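Local coordinates for protein post-proline cleaving enzyme (Rickettsia typhi, PDB 4HVT) that probably cleaves short peptides on the carboxyl side of proline as a serine endopeptidase of the prolyl oligopeptidase family, at residues T210-P215 and G604-T609; K238-V243 and N268-I273; N396-M401 and N492-S497; T413-N416 and P420-I423; Y638-I643 and Y699-N704. All coordinates share one frame; numbering follows the deposited sequence. Where two conformers were deposited one is given.

Contact 1 (T210-P215 and G604-T609)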
# COMPACT_ATOMS: atom_id res chain seq x y z
N THR A 210 -16.37 -10.77 9.51
CA THR A 210 -15.73 -10.72 10.81
C THR A 210 -16.07 -9.38 11.45
O THR A 210 -16.69 -8.51 10.84
CB THR A 210 -14.21 -10.82 10.72
OG1 THR A 210 -13.69 -9.66 10.07
CG2 THR A 210 -13.79 -12.07 9.90
N SER A 211 -15.59 -9.18 12.68
CA SER A 211 -15.74 -7.91 13.37
C SER A 211 -14.98 -6.78 12.73
O SER A 211 -15.27 -5.57 13.01
CB SER A 211 -15.30 -8.06 14.83
OG SER A 211 -16.28 -8.85 15.49
N SER A 212 -14.01 -7.12 11.87
CA SER A 212 -13.25 -6.14 11.10
C SER A 212 -13.95 -5.87 9.74
O SER A 212 -13.47 -5.04 8.92
CB SER A 212 -11.81 -6.65 10.85
OG SER A 212 -11.11 -6.78 12.11
N LEU A 213 -15.06 -6.58 9.52
CA LEU A 213 -16.01 -6.42 8.41
C LEU A 213 -15.51 -7.04 7.10
O LEU A 213 -16.14 -6.85 6.07
CB LEU A 213 -16.51 -4.97 8.23
CG LEU A 213 -17.01 -4.27 9.49
CD1 LEU A 213 -17.46 -2.84 9.18
CD2 LEU A 213 -18.08 -5.04 10.19
N TYR A 214 -14.46 -7.84 7.17
CA TYR A 214 -13.98 -8.59 6.00
C TYR A 214 -14.80 -9.87 5.87
O TYR A 214 -15.31 -10.41 6.86
CB TYR A 214 -12.50 -8.94 6.12
CG TYR A 214 -11.61 -7.75 6.11
CD1 TYR A 214 -11.46 -7.01 4.95
CD2 TYR A 214 -10.95 -7.32 7.26
CE1 TYR A 214 -10.67 -5.87 4.94
CE2 TYR A 214 -10.18 -6.14 7.25
CZ TYR A 214 -10.05 -5.44 6.09
OH TYR A 214 -9.24 -4.31 6.02
N PRO A 215 -14.89 -10.41 4.66
CA PRO A 215 -15.54 -11.73 4.51
C PRO A 215 -14.93 -12.80 5.42
O PRO A 215 -13.68 -12.90 5.50
CB PRO A 215 -15.29 -12.09 3.06
CG PRO A 215 -15.10 -10.75 2.36
CD PRO A 215 -14.33 -9.91 3.38
N GLY A 604 -11.59 -1.04 12.16
CA GLY A 604 -10.83 -0.79 13.40
C GLY A 604 -10.45 -1.96 14.27
O GLY A 604 -9.38 -1.96 14.87
N HIS A 605 -11.32 -2.97 14.37
CA HIS A 605 -10.97 -4.16 15.10
C HIS A 605 -9.68 -4.79 14.58
O HIS A 605 -8.97 -5.49 15.33
CB HIS A 605 -12.13 -5.15 15.03
CG HIS A 605 -13.17 -4.87 16.05
ND1 HIS A 605 -14.12 -3.88 15.92
CD2 HIS A 605 -13.38 -5.43 17.26
CE1 HIS A 605 -14.89 -3.86 17.00
NE2 HIS A 605 -14.45 -4.78 17.84
N SER A 606 -9.33 -4.55 13.32
CA SER A 606 -8.14 -5.23 12.79
C SER A 606 -6.81 -4.77 13.40
O SER A 606 -5.83 -5.46 13.33
CB SER A 606 -8.19 -5.23 11.29
OG SER A 606 -8.01 -4.00 10.83
N TRP A 607 -6.79 -3.61 14.03
CA TRP A 607 -5.55 -3.01 14.51
C TRP A 607 -5.36 -2.95 16.02
O TRP A 607 -4.47 -2.25 16.48
CB TRP A 607 -5.42 -1.61 13.93
CG TRP A 607 -5.65 -1.57 12.43
CD1 TRP A 607 -5.00 -2.34 11.47
CD2 TRP A 607 -6.61 -0.76 11.72
NE1 TRP A 607 -5.49 -2.03 10.24
CE2 TRP A 607 -6.51 -1.12 10.36
CE3 TRP A 607 -7.57 0.21 12.10
CZ2 TRP A 607 -7.28 -0.55 9.37
CZ3 TRP A 607 -8.40 0.78 11.13
CH2 TRP A 607 -8.21 0.39 9.73
N VAL A 608 -6.10 -3.75 16.76
CA VAL A 608 -5.93 -3.78 18.17
C VAL A 608 -4.50 -4.15 18.57
O VAL A 608 -3.98 -3.68 19.57
CB VAL A 608 -6.96 -4.74 18.81
CG1 VAL A 608 -6.62 -4.90 20.27
CG2 VAL A 608 -8.37 -4.15 18.65
N THR A 609 -3.84 -5.05 17.82
CA THR A 609 -2.47 -5.43 18.14
C THR A 609 -1.46 -4.38 17.74
O THR A 609 -0.30 -4.46 18.17
CB THR A 609 -2.11 -6.81 17.51
OG1 THR A 609 -2.32 -6.74 16.09
CG2 THR A 609 -2.92 -7.90 18.13
O HOH W 1 -13.90 -3.14 12.93
O HOH W 2 -7.55 -4.08 8.08
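Ser211 and Ser212 lie against His605 and Ser606, the first pair from the propeller, the second from the hydrolase side. Ser211 CB sits over one face of the His605 imidazole, 4.2 Å from the ring centroid and 21° off its normal, a CH-pi contact offset toward the rim. The histidine's CG stands beside its own backbone N (chi1 -83°), which turns a ring face toward the serine. In the plane of that ring lies a water that donates to Ser211 O (2.8 Å), accepts from His605 N (3.0 Å) and bonds His605 ND1. Ser212 OG packs against the Ser606 methylene, 3.4 Å from Ser606 CB; its 3.1 Å approach to Ser606 N is too badly angled for a hydrogen bond. Ser606 OG is bonded to Ala603 O and takes a 2.8 Å bond from a second water, which Tyr214 OH joins at 2.7 Å. Thr210 OG1 shapes the near loop as an ST turn by accepting from Ser212 N, within a type I turn. Residues 210-215 lie in the loop between strands 197-200 and 217-222, while Gly604 to Ser606 form a short 3-10 turn leading into helix 608-611, with Trp607 at its N-cap.

Contact 2 (K238-V243 and N268-I273)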
# COMPACT_ATOMS: atom_id res chain seq x y z
N LYS A 238 -15.73 -14.77 14.14
CA LYS A 238 -15.93 -13.35 14.05
C LYS A 238 -14.76 -12.54 14.56
O LYS A 238 -14.52 -11.42 14.09
CB LYS A 238 -17.19 -12.95 14.92
CG LYS A 238 -18.19 -12.21 14.07
CD LYS A 238 -18.79 -13.22 13.09
CE LYS A 238 -20.29 -13.08 12.97
NZ LYS A 238 -20.66 -12.24 11.79
N GLU A 239 -14.01 -13.08 15.53
CA GLU A 239 -12.93 -12.33 16.17
C GLU A 239 -11.69 -12.35 15.30
O GLU A 239 -10.80 -11.58 15.52
CB GLU A 239 -12.58 -12.95 17.55
CG GLU A 239 -13.72 -12.90 18.60
CD GLU A 239 -14.86 -13.92 18.42
OE1 GLU A 239 -14.78 -14.91 17.62
OE2 GLU A 239 -15.89 -13.64 19.11
N TYR A 240 -11.62 -13.27 14.31
CA TYR A 240 -10.49 -13.23 13.35
C TYR A 240 -10.63 -11.99 12.45
O TYR A 240 -11.67 -11.37 12.40
CB TYR A 240 -10.41 -14.50 12.49
CG TYR A 240 -9.82 -15.72 13.12
CD1 TYR A 240 -9.96 -15.99 14.47
CD2 TYR A 240 -9.07 -16.61 12.37
CE1 TYR A 240 -9.46 -17.13 15.04
CE2 TYR A 240 -8.50 -17.71 12.94
CZ TYR A 240 -8.70 -17.98 14.29
OH TYR A 240 -8.14 -19.12 14.84
N ILE A 241 -9.56 -11.63 11.76
CA ILE A 241 -9.58 -10.43 10.90
C ILE A 241 -10.17 -10.77 9.54
O ILE A 241 -11.13 -10.12 9.09
CB ILE A 241 -8.19 -9.82 10.73
CG1 ILE A 241 -7.51 -9.64 12.11
CG2 ILE A 241 -8.28 -8.47 10.02
CD1 ILE A 241 -8.36 -9.00 13.20
N TYR A 242 -9.55 -11.75 8.85
CA TYR A 242 -10.02 -12.08 7.49
C TYR A 242 -9.58 -13.50 7.14
O TYR A 242 -8.77 -14.09 7.86
CB TYR A 242 -9.55 -11.09 6.42
CG TYR A 242 -8.08 -11.11 6.22
CD1 TYR A 242 -7.46 -12.12 5.47
CD2 TYR A 242 -7.27 -10.14 6.81
CE1 TYR A 242 -6.09 -12.19 5.31
CE2 TYR A 242 -5.86 -10.21 6.67
CZ TYR A 242 -5.30 -11.22 5.90
OH TYR A 242 -3.92 -11.36 5.81
N VAL A 243 -10.16 -14.03 6.04
CA VAL A 243 -9.68 -15.26 5.43
C VAL A 243 -9.46 -15.06 3.94
O VAL A 243 -10.22 -14.35 3.29
CB VAL A 243 -10.63 -16.44 5.68
CG1 VAL A 243 -11.96 -16.31 4.96
CG2 VAL A 243 -9.97 -17.73 5.23
N ASN A 268 -0.70 -12.85 13.49
CA ASN A 268 -0.71 -14.31 13.63
C ASN A 268 -1.81 -14.97 12.81
O ASN A 268 -2.86 -14.38 12.61
CB ASN A 268 -0.89 -14.72 15.11
CG ASN A 268 0.28 -14.27 15.96
OD1 ASN A 268 1.36 -14.89 15.94
ND2 ASN A 268 0.08 -13.22 16.71
N TYR A 269 -1.53 -16.17 12.31
CA TYR A 269 -2.35 -16.81 11.36
C TYR A 269 -2.56 -18.28 11.69
O TYR A 269 -1.70 -18.90 12.33
CB TYR A 269 -1.65 -16.77 10.00
CG TYR A 269 -1.40 -15.43 9.39
CD1 TYR A 269 -0.34 -14.62 9.85
CD2 TYR A 269 -2.16 -15.00 8.32
CE1 TYR A 269 -0.09 -13.40 9.22
CE2 TYR A 269 -1.92 -13.79 7.71
CZ TYR A 269 -0.87 -13.01 8.16
OH TYR A 269 -0.63 -11.79 7.54
N ASP A 270 -3.69 -18.83 11.18
CA ASP A 270 -3.87 -20.25 10.94
C ASP A 270 -3.86 -20.43 9.43
O ASP A 270 -4.67 -19.87 8.76
CB ASP A 270 -5.23 -20.76 11.40
CG ASP A 270 -5.43 -20.68 12.87
OD1 ASP A 270 -4.42 -20.79 13.63
OD2 ASP A 270 -6.60 -20.59 13.24
N ASN A 271 -2.94 -21.23 8.92
CA ASN A 271 -2.81 -21.43 7.48
C ASN A 271 -2.99 -22.91 7.13
O ASN A 271 -2.69 -23.82 7.96
CB ASN A 271 -1.43 -20.99 6.97
CG ASN A 271 -1.17 -19.54 7.13
OD1 ASN A 271 -1.98 -18.75 6.79
ND2 ASN A 271 -0.01 -19.19 7.60
N TYR A 272 -3.50 -23.18 5.94
CA TYR A 272 -3.81 -24.52 5.51
C TYR A 272 -3.47 -24.73 4.02
O TYR A 272 -3.44 -23.82 3.24
CB TYR A 272 -5.32 -24.83 5.62
CG TYR A 272 -5.90 -24.53 6.99
CD1 TYR A 272 -6.18 -23.24 7.39
CD2 TYR A 272 -6.21 -25.58 7.82
CE1 TYR A 272 -6.73 -23.01 8.64
CE2 TYR A 272 -6.73 -25.34 9.08
CZ TYR A 272 -6.97 -24.03 9.45
OH TYR A 272 -7.52 -23.79 10.72
N ILE A 273 -3.26 -25.99 3.68
CA ILE A 273 -3.27 -26.38 2.30
C ILE A 273 -4.58 -27.03 2.00
O ILE A 273 -4.95 -28.01 2.66
CB ILE A 273 -2.14 -27.40 1.96
CG1 ILE A 273 -0.77 -26.78 2.27
CG2 ILE A 273 -2.15 -27.80 0.48
CD1 ILE A 273 0.36 -27.74 2.03
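This is a surface contact between side chains, reaching across a propeller sheet whose strands 242-247 and 269-275 are separated by strand 257-263. The backbones stay apart, Tyr240 CA and Tyr269 CA being 9.1 Å from each other, so only long side chains bridge the distance. Tyr240, from the loop ahead of its strand, does so with its phenol: Tyr240 OH donates to Asp270 OD2 at 2.7 Å. The carboxylate oxygen lies at the ring edge and is met on its syn side from 31° out of the carboxylate plane. Ring and carboxylate planes are turned 54° apart. A second pair meets on the other side of the backbone. Tyr242, its CG placed between backbone N and carbonyl carbon (chi1 65°), brings its hydroxyl to the edge of the Tyr269 ring, with Tyr242 OH 3.7 Å from Tyr269 CE2. In the backbone, Ile241 and Tyr242 both face Asn263 in a classic beta bulge. Asp270 OD1 has a long, weak ion pair with Lys285, and Tyr242 OH a weak hydrogen bond to Asn263. The one hydrogen bond across the contact is the short phenol-carboxylate bond, which probably stabilises the negative charge of Asp270; the other pair only packs.

Contact 3 (N396-M401 and N492-S497); sequences NAIFGM and NAPYFS
Ile398 lays its CG1-CD1 arm against Ala493 and Pro494, entering from the propeller strand that begins at this residue. CG1 stands beside the backbone N, anti to the carbonyl carbon (chi1 -57°), and the second torsion bends CD1 round so that the methyl meets the pyrrolidine ring. Ile398 CD1 lies 3.9 Å from Pro494 CD and nearly as close to Pro494 CG, and the same methyl is 4.1 Å from Ala493 CB. One terminal carbon thus touches the proline ring and the alanine methyl together. Lower on the arm, Ile398 CG1 packs on the proline carbonyl, 3.6 Å from Pro494 O. The isoleucine and proline side chains meet at a slant.

Here the loop makes an inverse gamma turn centred on Pro494, in which Tyr495 N bonds back to Ala493 O at 3.0 Å. Beside the apolar patch, a water donates one bond to Asn396 O and one to Pro494 O, each 2.9 Å long, and so ties the two backbones together. Tyr367 lies against both Ile398 and Ala493. Farther along the loop, Ser497 caps the N-terminal end of helix 498-505.

The segments come from the propeller and from the alpha/beta-hydrolase part, so this is packing between domains. No direct hydrogen bond crosses it: the buried contact consists of van der Waals packing around a single isoleucine, and the bridging water gives each of two carbonyls at its margin a hydrogen bond.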
# COMPACT_ATOMS: atom_id res chain seq x y z
N ASN A 396 21.91 4.83 -3.93
CA ASN A 396 20.64 4.79 -3.18
C ASN A 396 19.50 4.10 -3.96
O ASN A 396 18.33 4.47 -3.91
CB ASN A 396 20.26 6.20 -2.74
CG ASN A 396 20.97 6.63 -1.46
OD1 ASN A 396 21.86 7.45 -1.50
ND2 ASN A 396 20.61 6.02 -0.33
N ALA A 397 19.85 3.00 -4.58
CA ALA A 397 18.95 2.27 -5.46
C ALA A 397 17.69 1.76 -4.75
O ALA A 397 17.73 1.38 -3.57
CB ALA A 397 19.67 1.09 -6.06
N ILE A 398 16.56 1.86 -5.46
CA ILE A 398 15.31 1.26 -5.09
C ILE A 398 14.89 0.40 -6.27
O ILE A 398 14.86 0.88 -7.41
CB ILE A 398 14.26 2.39 -4.87
CG1 ILE A 398 14.76 3.36 -3.81
CG2 ILE A 398 12.88 1.82 -4.59
CD1 ILE A 398 14.89 2.79 -2.43
N PHE A 399 14.56 -0.85 -5.97
CA PHE A 399 14.33 -1.96 -6.89
C PHE A 399 12.90 -2.45 -6.86
O PHE A 399 12.30 -2.63 -5.81
CB PHE A 399 15.27 -3.10 -6.54
CG PHE A 399 15.17 -4.31 -7.44
CD1 PHE A 399 15.95 -4.41 -8.57
CD2 PHE A 399 14.37 -5.39 -7.07
CE1 PHE A 399 15.88 -5.57 -9.39
CE2 PHE A 399 14.32 -6.54 -7.83
CZ PHE A 399 15.06 -6.63 -9.01
N GLY A 400 12.36 -2.72 -8.05
CA GLY A 400 11.09 -3.37 -8.18
C GLY A 400 11.06 -4.26 -9.38
O GLY A 400 11.93 -4.14 -10.29
N MET A 401 10.10 -5.17 -9.39
CA MET A 401 9.98 -6.03 -10.58
C MET A 401 8.62 -6.72 -10.66
O MET A 401 7.94 -6.82 -9.67
CB MET A 401 11.11 -7.06 -10.65
CG MET A 401 11.02 -8.20 -9.63
SD MET A 401 12.45 -9.30 -9.71
CE MET A 401 12.21 -10.28 -11.10
N ASN A 492 9.38 2.27 4.51
CA ASN A 492 9.05 3.52 3.82
C ASN A 492 10.22 3.97 2.95
O ASN A 492 11.01 4.82 3.31
CB ASN A 492 8.69 4.61 4.85
CG ASN A 492 7.76 5.66 4.28
OD1 ASN A 492 7.39 5.63 3.09
ND2 ASN A 492 7.37 6.61 5.12
N ALA A 493 10.36 3.31 1.80
CA ALA A 493 11.53 3.48 0.95
C ALA A 493 11.48 4.78 0.13
O ALA A 493 10.39 5.19 -0.32
CB ALA A 493 11.69 2.30 0.05
N PRO A 494 12.64 5.40 -0.06
CA PRO A 494 12.75 6.68 -0.82
C PRO A 494 12.64 6.54 -2.39
O PRO A 494 13.64 6.68 -3.10
CB PRO A 494 14.11 7.22 -0.41
CG PRO A 494 14.89 6.04 -0.05
CD PRO A 494 13.90 5.08 0.59
N TYR A 495 11.43 6.28 -2.88
CA TYR A 495 11.21 6.20 -4.33
C TYR A 495 11.16 7.55 -5.02
O TYR A 495 11.06 8.63 -4.38
CB TYR A 495 9.94 5.41 -4.64
CG TYR A 495 8.70 6.13 -4.23
CD1 TYR A 495 8.18 5.98 -2.94
CD2 TYR A 495 8.05 6.97 -5.10
CE1 TYR A 495 7.04 6.67 -2.56
CE2 TYR A 495 6.93 7.66 -4.75
CZ TYR A 495 6.42 7.49 -3.48
OH TYR A 495 5.30 8.19 -3.11
N PHE A 496 11.29 7.52 -6.34
CA PHE A 496 11.24 8.71 -7.15
C PHE A 496 9.81 9.19 -7.22
O PHE A 496 8.93 8.44 -7.65
CB PHE A 496 11.73 8.41 -8.61
CG PHE A 496 11.83 9.64 -9.47
CD1 PHE A 496 10.74 10.07 -10.23
CD2 PHE A 496 12.98 10.38 -9.48
CE1 PHE A 496 10.82 11.18 -11.03
CE2 PHE A 496 13.08 11.50 -10.29
CZ PHE A 496 12.00 11.91 -11.04
N SER A 497 9.56 10.41 -6.74
CA SER A 497 8.26 11.05 -6.90
C SER A 497 8.34 12.21 -7.86
O SER A 497 8.89 13.26 -7.53
CB SER A 497 7.74 11.55 -5.56
OG SER A 497 6.51 12.28 -5.76
O HOH W 3 16.57 6.71 -3.27

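Contact 4 (T413-N416 and P420-I423); sequences TIEN and PPTI. With EDO (1,2-ethanediol), chain G.
Ile414 and Thr422 form the tight part of this antiparallel hairpin, a hydrogen-bonded pair joined in both directions. Thr422 N donates to Ile414 O at 2.9 Å with an N-H...O angle of 165°, while Ile414 N returns a bond to Thr422 O at 3.2 Å, lying in that carbonyl's plane. Each acceptor also receives a CA-H...O contact: Thr413 CA is 3.3 Å from Thr422 O, and Pro421 CA is equally far from Ile414 O. Thr422 OG1, on the same face as Ile414, bonds to Tyr394 OH. Thr413 and Ile423 make the adjoining non-hydrogen-bonded pair, in which Thr413 CG2 comes 4.2 Å from Ile423 CG1.

Beyond the ladder the hold is looser and depends on Glu415. With CG between backbone N and carbonyl carbon (chi1 70°) and the chain then extended, its side chain crosses the Pro421 ring at a slant, Glu415 CB lying 3.7 Å from Pro421 CA. The carboxylate stays beside the ring, Glu415 OE2 3.7 Å from Pro421 CG, and OE2 takes a very short hydrogen bond, 2.5 Å, from O2 of a bound 1,2-ethanediol, probably from the crystallisation liquor. The other oxygen, OE1, accepts from Phe496 N and so links the hairpin to the hydrolase part.

Strands 410-415 and 422-426 are the two inner strands of a four-stranded antiparallel propeller blade, with strand 398-402 beside the first and strand 432-436 beside the second.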
# COMPACT_ATOMS: atom_id res chain seq x y z
N THR A 413 12.42 -2.57 -12.46
CA THR A 413 12.67 -1.13 -12.36
C THR A 413 13.81 -0.86 -11.39
O THR A 413 13.90 -1.53 -10.34
CB THR A 413 11.42 -0.33 -11.98
OG1 THR A 413 10.88 -0.79 -10.71
CG2 THR A 413 10.40 -0.50 -13.04
N ILE A 414 14.63 0.15 -11.68
CA ILE A 414 15.61 0.67 -10.73
C ILE A 414 15.49 2.20 -10.79
O ILE A 414 15.33 2.78 -11.90
CB ILE A 414 17.07 0.23 -10.98
CG1 ILE A 414 17.20 -1.27 -11.25
CG2 ILE A 414 17.97 0.56 -9.81
CD1 ILE A 414 18.54 -1.75 -11.75
N GLU A 415 15.56 2.82 -9.63
CA GLU A 415 15.39 4.27 -9.49
C GLU A 415 16.07 4.72 -8.20
O GLU A 415 16.55 3.89 -7.39
CB GLU A 415 13.91 4.63 -9.38
CG GLU A 415 13.25 4.18 -8.06
CD GLU A 415 11.76 4.16 -8.22
OE1 GLU A 415 11.06 5.11 -7.80
OE2 GLU A 415 11.23 3.18 -8.81
N ASN A 416 16.09 6.05 -8.01
CA ASN A 416 16.35 6.59 -6.69
C ASN A 416 15.55 7.87 -6.55
O ASN A 416 14.78 8.23 -7.40
CB ASN A 416 17.88 6.71 -6.37
CG ASN A 416 18.56 7.90 -7.04
OD1 ASN A 416 17.90 8.88 -7.36
ND2 ASN A 416 19.90 7.82 -7.23
N PRO A 420 14.94 9.34 -12.36
CA PRO A 420 13.72 8.66 -12.74
C PRO A 420 13.97 7.16 -12.98
O PRO A 420 15.07 6.76 -13.37
CB PRO A 420 13.29 9.34 -14.05
CG PRO A 420 13.88 10.69 -13.98
CD PRO A 420 15.17 10.53 -13.22
N PRO A 421 12.92 6.35 -12.78
CA PRO A 421 13.05 4.92 -12.96
C PRO A 421 13.39 4.57 -14.38
O PRO A 421 12.92 5.22 -15.36
CB PRO A 421 11.68 4.36 -12.59
CG PRO A 421 11.07 5.45 -11.72
CD PRO A 421 11.58 6.74 -12.30
N THR A 422 14.29 3.59 -14.51
CA THR A 422 14.58 2.93 -15.78
C THR A 422 13.93 1.55 -15.72
O THR A 422 13.95 0.88 -14.67
CB THR A 422 16.08 2.77 -16.02
OG1 THR A 422 16.70 4.06 -16.15
CG2 THR A 422 16.38 1.98 -17.32
N ILE A 423 13.35 1.13 -16.85
CA ILE A 423 12.76 -0.25 -16.94
C ILE A 423 13.73 -1.10 -17.73
O ILE A 423 14.21 -0.69 -18.82
CB ILE A 423 11.41 -0.29 -17.65
CG1 ILE A 423 10.45 0.77 -17.06
CG2 ILE A 423 10.79 -1.71 -17.57
CD1 ILE A 423 9.07 0.77 -17.70
C1 EDO G . 7.38 1.93 -10.88
O1 EDO G . 6.57 1.42 -9.83
C2 EDO G . 8.49 2.82 -10.36
O2 EDO G . 8.81 2.46 -9.02

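Contact 5 (Y638-I643 and Y699-N704)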
# COMPACT_ATOMS: atom_id res chain seq x y z
N TYR A 638 -2.43 26.08 17.01
CA TYR A 638 -1.83 24.92 16.30
C TYR A 638 -1.38 25.36 14.90
O TYR A 638 -1.86 26.36 14.35
CB TYR A 638 -2.83 23.75 16.30
CG TYR A 638 -3.05 23.25 17.69
CD1 TYR A 638 -2.07 22.50 18.33
CD2 TYR A 638 -4.24 23.53 18.40
CE1 TYR A 638 -2.26 22.04 19.63
CE2 TYR A 638 -4.42 23.10 19.69
CZ TYR A 638 -3.44 22.37 20.31
OH TYR A 638 -3.66 21.94 21.60
N PRO A 639 -0.42 24.61 14.32
CA PRO A 639 -0.06 24.90 12.94
C PRO A 639 -1.30 24.66 12.09
O PRO A 639 -2.10 23.77 12.42
CB PRO A 639 1.07 23.91 12.62
CG PRO A 639 1.10 22.94 13.71
CD PRO A 639 0.30 23.47 14.89
N THR A 640 -1.44 25.47 11.03
CA THR A 640 -2.53 25.34 10.06
C THR A 640 -2.49 23.93 9.51
O THR A 640 -1.43 23.42 9.21
CB THR A 640 -2.40 26.36 8.91
OG1 THR A 640 -3.55 26.32 8.07
CG2 THR A 640 -1.12 26.21 8.08
N VAL A 641 -3.67 23.32 9.43
CA VAL A 641 -3.76 21.93 9.07
C VAL A 641 -4.79 21.74 7.97
O VAL A 641 -5.87 22.35 7.97
CB VAL A 641 -4.07 21.02 10.28
CG1 VAL A 641 -5.29 21.49 11.00
CG2 VAL A 641 -4.26 19.56 9.86
N LEU A 642 -4.45 20.88 7.01
CA LEU A 642 -5.38 20.40 5.99
C LEU A 642 -5.79 18.98 6.36
O LEU A 642 -4.95 18.15 6.58
CB LEU A 642 -4.67 20.35 4.60
CG LEU A 642 -5.47 19.70 3.46
CD1 LEU A 642 -6.78 20.41 3.20
CD2 LEU A 642 -4.70 19.73 2.13
N ILE A 643 -7.09 18.75 6.53
CA ILE A 643 -7.60 17.43 6.97
C ILE A 643 -8.39 16.86 5.83
O ILE A 643 -9.22 17.53 5.22
CB ILE A 643 -8.53 17.60 8.16
CG1 ILE A 643 -7.84 18.27 9.38
CG2 ILE A 643 -9.06 16.27 8.54
CD1 ILE A 643 -8.78 18.79 10.47
N TYR A 699 -0.99 20.70 -2.53
CA TYR A 699 0.25 21.45 -2.84
C TYR A 699 0.01 22.97 -2.84
O TYR A 699 0.91 23.69 -2.47
CB TYR A 699 0.98 20.93 -4.09
CG TYR A 699 1.79 19.73 -3.74
CD1 TYR A 699 3.00 19.86 -3.06
CD2 TYR A 699 1.36 18.48 -4.08
CE1 TYR A 699 3.73 18.75 -2.71
CE2 TYR A 699 2.08 17.37 -3.72
CZ TYR A 699 3.26 17.50 -3.05
OH TYR A 699 3.98 16.38 -2.70
N THR A 700 -1.21 23.41 -3.12
CA THR A 700 -1.53 24.82 -3.00
C THR A 700 -1.47 25.17 -1.51
O THR A 700 -0.84 26.17 -1.15
CB THR A 700 -2.88 25.17 -3.65
OG1 THR A 700 -2.84 24.83 -5.04
CG2 THR A 700 -3.19 26.67 -3.47
N PHE A 701 -2.04 24.31 -0.67
CA PHE A 701 -2.05 24.52 0.78
C PHE A 701 -0.60 24.71 1.31
O PHE A 701 -0.31 25.63 2.07
CB PHE A 701 -2.81 23.37 1.51
CG PHE A 701 -2.54 23.29 2.97
CD1 PHE A 701 -3.17 24.17 3.87
CD2 PHE A 701 -1.66 22.38 3.48
CE1 PHE A 701 -2.92 24.07 5.22
CE2 PHE A 701 -1.39 22.30 4.82
CZ PHE A 701 -2.01 23.16 5.69
N PHE A 702 0.30 23.83 0.92
CA PHE A 702 1.65 23.87 1.47
C PHE A 702 2.43 24.99 0.89
O PHE A 702 3.22 25.62 1.59
CB PHE A 702 2.37 22.53 1.24
CG PHE A 702 2.06 21.50 2.31
CD1 PHE A 702 2.41 21.75 3.61
CD2 PHE A 702 1.54 20.23 1.96
CE1 PHE A 702 2.18 20.82 4.62
CE2 PHE A 702 1.31 19.31 2.95
CZ PHE A 702 1.63 19.61 4.28
N ALA A 703 2.23 25.24 -0.40
CA ALA A 703 2.99 26.30 -1.07
C ALA A 703 2.62 27.63 -0.44
O ALA A 703 3.49 28.49 -0.17
CB ALA A 703 2.69 26.32 -2.53
N ASN A 704 1.33 27.81 -0.17
CA ASN A 704 0.86 29.05 0.41
C ASN A 704 1.25 29.20 1.90
O ASN A 704 1.66 30.30 2.33
CB ASN A 704 -0.65 29.13 0.23
CG ASN A 704 -1.25 30.38 0.82
OD1 ASN A 704 -1.30 31.48 0.16
ND2 ASN A 704 -1.70 30.27 2.05
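Strand 640-643 and helix 699-704 run almost exactly antiparallel, their directions 175° apart and their axes 9.7 Å from each other at closest approach. The backbones come nearest at Leu642 and Phe701, whose CA atoms are 7.4 Å apart, and Phe701 is the side chain that fills the gap. Its CG lies anti to the backbone N and beside the carbonyl carbon (chi1 164°), which sends the ring out from the helix to the strand.

Leu642 CB sits over the centre of one face of that ring in a CH-pi contact, 3.8 Å from the centroid and only 9° off the normal. The two side chains slide past one another in opposite directions, and the leucine's branch reaches back toward the base of the phenylalanine, Leu642 CD2 standing 4.1 Å from Phe701 CB. The far end of the ring presses on the strand backbone: Phe701 CZ is 3.6 Å from Thr640 O, which lies at the ring edge near its plane, and as close to Leu642 N. Thr640 adds its own side chain, with Thr640 OG1 3.7 Å from Phe701 CE1. That hydroxyl is hydrogen-bonded to Lys671 O, and toward the aromatic ring it makes a packing contact. On the helix itself, Phe701 CD2 stands over the face of the Phe702 ring.

Within the alpha/beta-hydrolase domain, strand 640-646 lies between strands 585-589 and 672-677 of the central sheet. Helix 688-706 covers one side of it, with Phe702 reaching strand 585-589, while helix 56-67 packs on the helix through Tyr699, Thr700 and Ala703. Helix 655-664 meets Val641 and Ile643.

How the contacts relate
Contacts 1 and 3 join the propeller to the hydrolase part at two places, their centres about 31 Å apart and on opposite sides of the chain's centre. Each has a local propeller contact beside it. Contact 2 touches contact 1 through the hydrogen bonds of Thr210 and Ser211 to Ile241 and Lys238, and contact 4 shares a blade with contact 3, about 8 Å away between centres. Contacts 2, 3 and 4 all fall within the chain between the two halves of contact 1, with 4 lying between the halves of 3. Contact 5 comes last, wholly in the hydrolase domain, about 27 Å from contact 3 between centres. The two domains thus meet at well-separated points.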